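Local coordinates for conserved Archaeal protein (Sulfolobus acidocaldarius, PDB 4OPC), which uses bound FAD to hydrogenate the geranylgeranyl chains of archaeal phospholipid precursors, giving the saturated archaeols of the membrane, at residues A183-R188 with L231-G236; D45-D50 with G266-P271. All blocks are in the same frame, centred on the assembly; numbering follows the deposited sequence. Where two conformers were deposited one is given.

Contact 1 of 2, residues A183-R188 with L231-G236; sequences ADVAYR and LGIQGG. With PGT ((1S)-2-{[{[(2R)-2,3-dihydroxypropyl]oxy}(hydroxy)phosphoryl]oxy}-1-[(palmitoyloxy)methyl]ethyl stearate), chain C.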
loop_
_atom_site.group_PDB
_atom_site.type_symbol
_atom_site.label_atom_id
_atom_site.label_comp_id
_atom_site.label_asym_id
_atom_site.label_seq_id
_atom_site.Cartn_x
_atom_site.Cartn_y
_atom_site.Cartn_z
ATOM N N ALA A 183 10.175 1.187 4.530
ATOM C CA ALA A 183 8.865 1.145 5.166
ATOM C C ALA A 183 8.788 2.260 6.186
ATOM O O ALA A 183 9.817 2.815 6.594
ATOM C CB ALA A 183 8.631 -0.215 5.849
ATOM N N ASP A 184 7.565 2.619 6.542
ATOM C CA ASP A 184 7.324 3.519 7.652
ATOM C C ASP A 184 6.613 2.757 8.770
ATOM O O ASP A 184 5.928 1.769 8.529
ATOM C CB ASP A 184 6.484 4.734 7.206
ATOM C CG ASP A 184 7.318 5.818 6.514
ATOM O OD1 ASP A 184 8.325 5.471 5.863
ATOM O OD2 ASP A 184 6.963 7.024 6.611
ATOM N N VAL A 185 6.774 3.227 9.993
ATOM C CA VAL A 185 5.906 2.788 11.062
ATOM C C VAL A 185 4.882 3.912 11.160
ATOM O O VAL A 185 5.222 5.101 11.039
ATOM C CB VAL A 185 6.659 2.552 12.389
ATOM C CG1 VAL A 185 7.437 3.760 12.795
ATOM C CG2 VAL A 185 5.687 2.161 13.503
ATOM N N ALA A 186 3.621 3.553 11.325
ATOM C CA ALA A 186 2.562 4.545 11.382
ATOM C C ALA A 186 1.605 4.202 12.522
ATOM O O ALA A 186 1.433 3.035 12.880
ATOM C CB ALA A 186 1.837 4.632 10.052
ATOM N N TYR A 187 1.005 5.226 13.116
ATOM C CA TYR A 187 0.172 5.074 14.294
ATOM C C TYR A 187 -0.970 6.055 14.193
ATOM O O TYR A 187 -0.761 7.191 13.733
ATOM C CB TYR A 187 0.996 5.399 15.546
ATOM C CG TYR A 187 0.171 5.429 16.807
ATOM C CD1 TYR A 187 -0.157 4.258 17.473
ATOM C CD2 TYR A 187 -0.297 6.632 17.328
ATOM C CE1 TYR A 187 -0.922 4.283 18.608
ATOM C CE2 TYR A 187 -1.069 6.659 18.468
ATOM C CZ TYR A 187 -1.374 5.484 19.108
ATOM O OH TYR A 187 -2.146 5.462 20.255
ATOM N N ARG A 188 -2.162 5.654 14.611
ATOM C CA ARG A 188 -3.296 6.564 14.581
ATOM C C ARG A 188 -4.280 6.312 15.710
ATOM O O ARG A 188 -4.357 5.205 16.266
ATOM C CB ARG A 188 -4.038 6.469 13.238
ATOM C CG ARG A 188 -4.764 5.134 12.966
ATOM C CD ARG A 188 -6.194 5.122 13.554
ATOM N NE ARG A 188 -6.960 3.921 13.231
ATOM C CZ ARG A 188 -6.844 2.764 13.871
ATOM N NH1 ARG A 188 -5.971 2.636 14.858
ATOM N NH2 ARG A 188 -7.604 1.725 13.526
ATOM N N LEU A 231 0.294 9.638 12.377
ATOM C CA LEU A 231 1.533 9.978 11.694
ATOM C C LEU A 231 2.264 8.732 11.246
ATOM O O LEU A 231 2.037 7.636 11.760
ATOM C CB LEU A 231 2.463 10.834 12.576
ATOM C CG LEU A 231 3.295 10.078 13.611
ATOM C CD1 LEU A 231 4.484 10.933 14.060
ATOM C CD2 LEU A 231 2.453 9.666 14.817
ATOM N N GLY A 232 3.154 8.919 10.283
ATOM C CA GLY A 232 4.065 7.882 9.843
ATOM C C GLY A 232 5.473 8.441 9.899
ATOM O O GLY A 232 5.689 9.634 9.621
ATOM N N ILE A 233 6.431 7.604 10.283
ATOM C CA ILE A 233 7.842 7.994 10.257
ATOM C C ILE A 233 8.641 6.890 9.585
ATOM O O ILE A 233 8.268 5.718 9.655
ATOM C CB ILE A 233 8.400 8.295 11.663
ATOM C CG1 ILE A 233 8.422 7.041 12.516
ATOM C CG2 ILE A 233 7.585 9.385 12.358
ATOM C CD1 ILE A 233 8.992 7.271 13.896
ATOM N N GLN A 234 9.731 7.263 8.924
ATOM C CA GLN A 234 10.555 6.295 8.206
ATOM C C GLN A 234 11.267 5.333 9.151
ATOM O O GLN A 234 11.841 5.738 10.160
ATOM C CB GLN A 234 11.566 7.023 7.320
ATOM C CG GLN A 234 12.440 6.073 6.513
ATOM C CD GLN A 234 13.324 6.803 5.543
ATOM O OE1 GLN A 234 13.675 7.968 5.756
ATOM N NE2 GLN A 234 13.721 6.123 4.482
ATOM N N GLY A 235 11.226 4.044 8.817
ATOM C CA GLY A 235 11.978 3.057 9.568
ATOM C C GLY A 235 13.469 3.029 9.243
ATOM O O GLY A 235 13.930 3.681 8.302
ATOM N N GLY A 236 14.240 2.276 10.024
ATOM C CA GLY A 236 15.649 2.091 9.735
ATOM C C GLY A 236 16.526 3.305 9.972
ATOM O O GLY A 236 17.666 3.320 9.523
HETATM C C48 PGT C . 7.037 10.297 2.444
HETATM C C47 PGT C . 6.985 8.811 2.151
HETATM C C46 PGT C . 6.270 8.101 3.281
HETATM C C45 PGT C . 4.896 8.713 3.471
HETATM C C44 PGT C . 3.944 7.708 4.083
HETATM C C43 PGT C . 3.697 8.049 5.541
HETATM C C42 PGT C . 2.883 6.936 6.163
HETATM C C41 PGT C . 1.515 6.958 5.530
HETATM C C40 PGT C . 0.488 6.393 6.481
HETATM C C39 PGT C . -0.831 7.057 6.156
HETATM C C38 PGT C . -1.172 6.819 4.708
HETATM C C37 PGT C . -2.396 7.630 4.358
HETATM C C36 PGT C . -2.788 7.299 2.939
HETATM C C35 PGT C . -3.786 8.304 2.412
HETATM C C34 PGT C . -4.193 7.897 1.009
HETATM C C33 PGT C . -4.926 9.013 0.296
HETATM C C32 PGT C . -6.034 8.462 -0.581
HETATM C C31 PGT C . -5.518 7.939 -1.913
HETATM O O31 PGT C . -5.805 6.800 -2.230
HETATM O O2 PGT C . -4.716 8.729 -2.774
HETATM C C2 PGT C . -5.361 9.329 -3.883
HETATM C C1 PGT C . -5.543 8.385 -5.054
HETATM O O3P PGT C . -5.358 7.005 -4.803
HETATM P P PGT C . -4.180 6.259 -5.559
HETATM O O1P PGT C . -3.019 7.229 -5.520
HETATM O O2P PGT C . -3.806 4.953 -4.876
HETATM O O4P PGT C . -4.528 5.934 -7.079
HETATM C C4 PGT C . -5.610 6.532 -7.763
HETATM C C5 PGT C . -5.618 6.135 -9.222
HETATM O O5 PGT C . -6.839 5.503 -9.529
HETATM C C6 PGT C . -4.467 5.198 -9.498
HETATM O O6 PGT C . -4.924 3.882 -9.712
HETATM C C3 PGT C . -4.540 10.469 -4.459
HETATM O O3 PGT C . -4.399 11.559 -3.581
HETATM C C11 PGT C . -3.156 12.207 -3.722
HETATM O O11 PGT C . -2.722 12.446 -4.831
HETATM C C12 PGT C . -2.359 12.595 -2.494
HETATM C C13 PGT C . -1.336 13.658 -2.836
HETATM C C14 PGT C . -0.545 14.000 -1.590
HETATM C C15 PGT C . 0.768 13.246 -1.580
HETATM C C16 PGT C . 1.618 13.692 -0.408
HETATM C C17 PGT C . 3.000 14.042 -0.915
HETATM C C18 PGT C . 3.783 14.784 0.147
HETATM C C19 PGT C . 5.030 15.388 -0.467
HETATM C C20 PGT C . 4.675 16.550 -1.374
HETATM C C21 PGT C . 5.382 17.803 -0.895
HETATM C C22 PGT C . 5.720 18.702 -2.066
HETATM C C23 PGT C . 6.898 19.573 -1.685
HETATM C C24 PGT C . 7.441 20.282 -2.906
HETATM C C25 PGT C . 8.926 20.017 -3.031
HETATM C C26 PGT C . 9.233 19.471 -4.409
#

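Contact 2 of 2, residues D45-D50 with G266-P271; sequences DKPCGD and GGALVP. With FDA (dihydroflavine-adenine dinucleotide), chain B.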
loop_
_atom_site.group_PDB
_atom_site.type_symbol
_atom_site.label_atom_id
_atom_site.label_comp_id
_atom_site.label_asym_id
_atom_site.label_seq_id
_atom_site.Cartn_x
_atom_site.Cartn_y
_atom_site.Cartn_z
ATOM N N ASP A 45 -9.313 -4.968 10.603
ATOM C CA ASP A 45 -9.101 -3.918 11.612
ATOM C C ASP A 45 -7.648 -3.481 11.836
ATOM O O ASP A 45 -7.344 -2.847 12.844
ATOM C CB ASP A 45 -9.795 -4.261 12.946
ATOM C CG ASP A 45 -9.008 -5.253 13.808
ATOM O OD1 ASP A 45 -8.005 -5.835 13.350
ATOM O OD2 ASP A 45 -9.431 -5.474 14.972
ATOM N N LYS A 46 -6.750 -3.828 10.926
ATOM C CA LYS A 46 -5.397 -3.295 11.033
ATOM C C LYS A 46 -5.466 -1.762 11.078
ATOM O O LYS A 46 -6.249 -1.160 10.340
ATOM C CB LYS A 46 -4.562 -3.727 9.832
ATOM C CG LYS A 46 -3.138 -3.178 9.874
ATOM C CD LYS A 46 -2.378 -3.441 8.571
ATOM C CE LYS A 46 -2.931 -2.631 7.424
ATOM N NZ LYS A 46 -2.550 -1.176 7.535
ATOM N N PRO A 47 -4.657 -1.124 11.945
ATOM C CA PRO A 47 -4.593 0.346 11.928
ATOM C C PRO A 47 -4.430 0.914 10.513
ATOM O O PRO A 47 -3.629 0.416 9.716
ATOM C CB PRO A 47 -3.348 0.635 12.764
ATOM C CG PRO A 47 -3.368 -0.484 13.788
ATOM C CD PRO A 47 -3.792 -1.693 12.991
ATOM N N CYS A 48 -5.195 1.965 10.224
ATOM C CA CYS A 48 -5.206 2.585 8.909
ATOM C C CYS A 48 -5.844 3.959 9.062
ATOM O O CYS A 48 -6.612 4.187 10.001
ATOM C CB CYS A 48 -6.028 1.732 7.925
ATOM S SG CYS A 48 -5.927 2.282 6.199
ATOM N N GLY A 49 -5.519 4.867 8.144
ATOM C CA GLY A 49 -6.217 6.136 8.046
ATOM C C GLY A 49 -7.610 6.001 7.449
ATOM O O GLY A 49 -8.431 6.907 7.595
ATOM N N ASP A 50 -7.852 4.881 6.763
ATOM C CA ASP A 50 -9.174 4.503 6.241
ATOM C C ASP A 50 -9.641 5.316 5.038
ATOM O O ASP A 50 -10.828 5.296 4.691
ATOM C CB ASP A 50 -10.260 4.541 7.329
ATOM C CG ASP A 50 -10.014 3.560 8.463
ATOM O OD1 ASP A 50 -9.341 2.528 8.282
ATOM O OD2 ASP A 50 -10.532 3.836 9.567
ATOM N N GLY A 266 -3.908 2.510 17.592
ATOM C CA GLY A 266 -2.982 1.469 17.206
ATOM C C GLY A 266 -2.107 1.843 16.041
ATOM O O GLY A 266 -2.393 2.784 15.310
ATOM N N GLY A 267 -1.048 1.064 15.855
ATOM C CA GLY A 267 -0.093 1.288 14.796
ATOM C C GLY A 267 0.317 -0.004 14.115
ATOM O O GLY A 267 0.019 -1.098 14.585
ATOM N N ALA A 268 1.043 0.150 13.012
ATOM C CA ALA A 268 1.536 -0.970 12.227
ATOM C C ALA A 268 2.562 -0.459 11.222
ATOM O O ALA A 268 2.719 0.751 11.021
ATOM C CB ALA A 268 0.375 -1.674 11.498
ATOM N N LEU A 269 3.259 -1.383 10.582
ATOM C CA LEU A 269 4.207 -1.013 9.547
ATOM C C LEU A 269 3.539 -0.917 8.176
ATOM O O LEU A 269 2.551 -1.614 7.907
ATOM C CB LEU A 269 5.360 -2.017 9.527
ATOM C CG LEU A 269 6.395 -1.767 10.634
ATOM C CD1 LEU A 269 6.807 -3.057 11.309
ATOM C CD2 LEU A 269 7.612 -1.025 10.077
ATOM N N VAL A 270 4.076 -0.051 7.325
ATOM C CA VAL A 270 3.588 0.072 5.962
ATOM C C VAL A 270 4.774 0.164 4.986
ATOM O O VAL A 270 5.643 1.015 5.116
ATOM C CB VAL A 270 2.551 1.229 5.826
ATOM C CG1 VAL A 270 3.150 2.548 6.246
ATOM C CG2 VAL A 270 1.982 1.320 4.408
ATOM N N PRO A 271 4.819 -0.746 4.012
ATOM C CA PRO A 271 5.912 -0.652 3.030
ATOM C C PRO A 271 5.785 0.594 2.160
ATOM O O PRO A 271 4.680 1.071 1.916
ATOM C CB PRO A 271 5.752 -1.923 2.192
ATOM C CG PRO A 271 4.287 -2.283 2.327
ATOM C CD PRO A 271 3.851 -1.811 3.695
HETATM P PA FDA B . -3.694 -6.479 5.950
HETATM O O1A FDA B . -2.579 -6.386 6.917
HETATM O O2A FDA B . -4.831 -5.474 6.088
HETATM O O5B FDA B . -4.327 -7.927 6.029
HETATM C C5B FDA B . -3.485 -9.089 6.176
HETATM C C4B FDA B . -4.324 -10.175 6.794
HETATM O O4B FDA B . -3.587 -11.414 6.783
HETATM C C3B FDA B . -4.740 -9.926 8.248
HETATM O O3B FDA B . -6.160 -9.912 8.380
HETATM C C2B FDA B . -4.033 -11.049 9.032
HETATM O O2B FDA B . -4.795 -11.507 10.137
HETATM C C1B FDA B . -3.887 -12.126 7.967
HETATM N N9A FDA B . -2.808 -13.090 8.141
HETATM C C8A FDA B . -1.463 -12.825 8.229
HETATM N N7A FDA B . -0.711 -13.899 8.298
HETATM C C5A FDA B . -1.624 -14.942 8.241
HETATM C C6A FDA B . -1.462 -16.341 8.217
HETATM N N6A FDA B . -0.276 -16.951 8.198
HETATM N N1A FDA B . -2.573 -17.094 8.101
HETATM C C2A FDA B . -3.765 -16.487 8.076
HETATM N N3A FDA B . -4.039 -15.181 8.052
HETATM C C4A FDA B . -2.914 -14.458 8.109
HETATM N N1 FDA B . -3.883 2.907 3.005
HETATM C C2 FDA B . -4.889 3.612 2.392
HETATM O O2 FDA B . -5.309 3.294 1.284
HETATM N N3 FDA B . -5.426 4.664 3.086
HETATM C C4 FDA B . -4.996 5.174 4.294
HETATM O O4 FDA B . -5.659 6.038 4.862
HETATM C C4X FDA B . -3.918 4.452 4.851
HETATM N N5 FDA B . -3.425 4.836 6.063
HETATM C C5X FDA B . -2.619 3.982 6.787
HETATM C C6 FDA B . -2.341 4.237 8.123
HETATM C C7 FDA B . -1.610 3.349 8.897
HETATM C C7M FDA B . -1.450 3.612 10.371
HETATM C C8 FDA B . -1.097 2.183 8.307
HETATM C C8M FDA B . -0.357 1.163 9.141
HETATM C C9 FDA B . -1.356 1.931 6.958
HETATM C C9A FDA B . -2.127 2.803 6.199
HETATM N N10 FDA B . -2.445 2.559 4.844
HETATM C C10 FDA B . -3.421 3.313 4.230
HETATM C "C1'" FDA B . -2.002 1.320 4.157
HETATM C "C2'" FDA B . -3.121 0.263 4.164
HETATM O "O2'" FDA B . -3.716 0.168 5.462
HETATM C "C3'" FDA B . -2.562 -1.110 3.785
HETATM O "O3'" FDA B . -1.758 -0.957 2.623
HETATM C "C4'" FDA B . -3.614 -2.178 3.451
HETATM O "O4'" FDA B . -4.636 -2.237 4.445
HETATM C "C5'" FDA B . -2.978 -3.538 3.278
HETATM O "O5'" FDA B . -3.999 -4.535 3.070
HETATM P P FDA B . -3.600 -6.074 3.031
HETATM O O1P FDA B . -4.845 -6.822 2.787
HETATM O O2P FDA B . -2.423 -6.322 2.099
HETATM O O3P FDA B . -3.020 -6.385 4.489
HETATM O O HOH W 1 0.095 -1.291 6.471
#

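Contact 1 of 2, residues A183-R188 with L231-G236
Val185 and Ile233 pair across two antiparallel neighbours, strands 183-193 and 226-234, in the large mixed sheet of the reductase's catalytic region. The backbone bonds come in pairs. Val185 N donates to Ile233 O and Ile233 N to Val185 O, both at 2.9 Å; Tyr187 N donates to Leu231 O and Leu231 N to Tyr187 O, both at 3.0 Å. Where strand 226-234 runs out, Gly235 N still reaches Ala183 O, nearly straight (167°). Between these pairs Gly232 CA offers a C-H to Val185 O at 3.2 Å.

The side chains divide between two faces. Helix 242-253 packs on Val185, Tyr187 and Leu231, the Tyr187 ring meeting His243 and Tyr246 edge-to-face and its hydroxyl hydrogen-bonded to Glu189, while Ile233 meets Pro213 and Tyr239. Ala186 and Gly232 lie on the other face, Ala186 against the flavin and Gly232 in the lipid pocket. Gly232 CA comes 4.0 Å from C42 in the stearoyl chain of the bound phosphatidylglycerol, where any CB would collide. Asp184 lines the same pocket: its OD1 lies 3.3 Å from Gln234 CA and its OD2 3.6 Å from lipid C46.

On the face of Val185, this residue and Ile233 run side by side. Each CG1 is set between its backbone N and carbonyl carbon (chi1 54° and 66°), which presses the two CG1 atoms together at a tight 3.4 Å.

Contact 2 of 2, residues D45-D50 with G266-P271
Lys46 NZ is gripped by three oxygens: the ribityl O2' of the reduced flavin at 2.7 Å, the carbonyl O of the adjoining Pro47 at 2.9 Å, and a water that passes the link on to Leu269 O. This joins the FAD-binding loop after strand 32-35 of the Rossmann-type sheet to strand 261-271, at the edge of the catalytic sheet. The lysine leaves its backbone extended and then folds at chi3 and chi4 (69° and 74°), bringing the ammonium round to O2' while CG passes Ala268 CB at 4.2 Å. A methionine here would probably leave O2' and Pro47 O without their charged donor and cut the water tether to Leu269.

Most of the direct packing falls to Pro47. Its CB lies 3.5 Å from Gly266 O and its CG equally near Gly267 N, and a side chain on Gly266 would press into that ring. Ala268 also touches the cofactor, its CB 3.8 Å from methyl C8M of the isoalloxazine. Further along the loop, Gly49 N comes 3.0 Å from flavin N5, and Asp50 N donates to Cys48 SG at 3.3 Å.

The two contacts illustrate how one sheet can serve two ligands. The centres of contact 1 and contact 2 lie about 10 Å apart. Strand 183-193 joins them: it stands between strand 226-234, its partner in contact 1, and strand 261-271, which contributes to contact 2 and ends the sheet. Asp184 O to Val270 N and Ala186 O to Ala268 N, both 2.9 Å, are the probable hydrogen bonds that carry the sheet from one contact to the other. Along the chain, contact 1 is nested between the halves of contact 2, whose loop 45-50 comes far earlier. The FAD-binding loop, the flavin and the sheet that borders the lipid thus come together, an arrangement consistent with flavin-dependent reduction of lipid chains bound there.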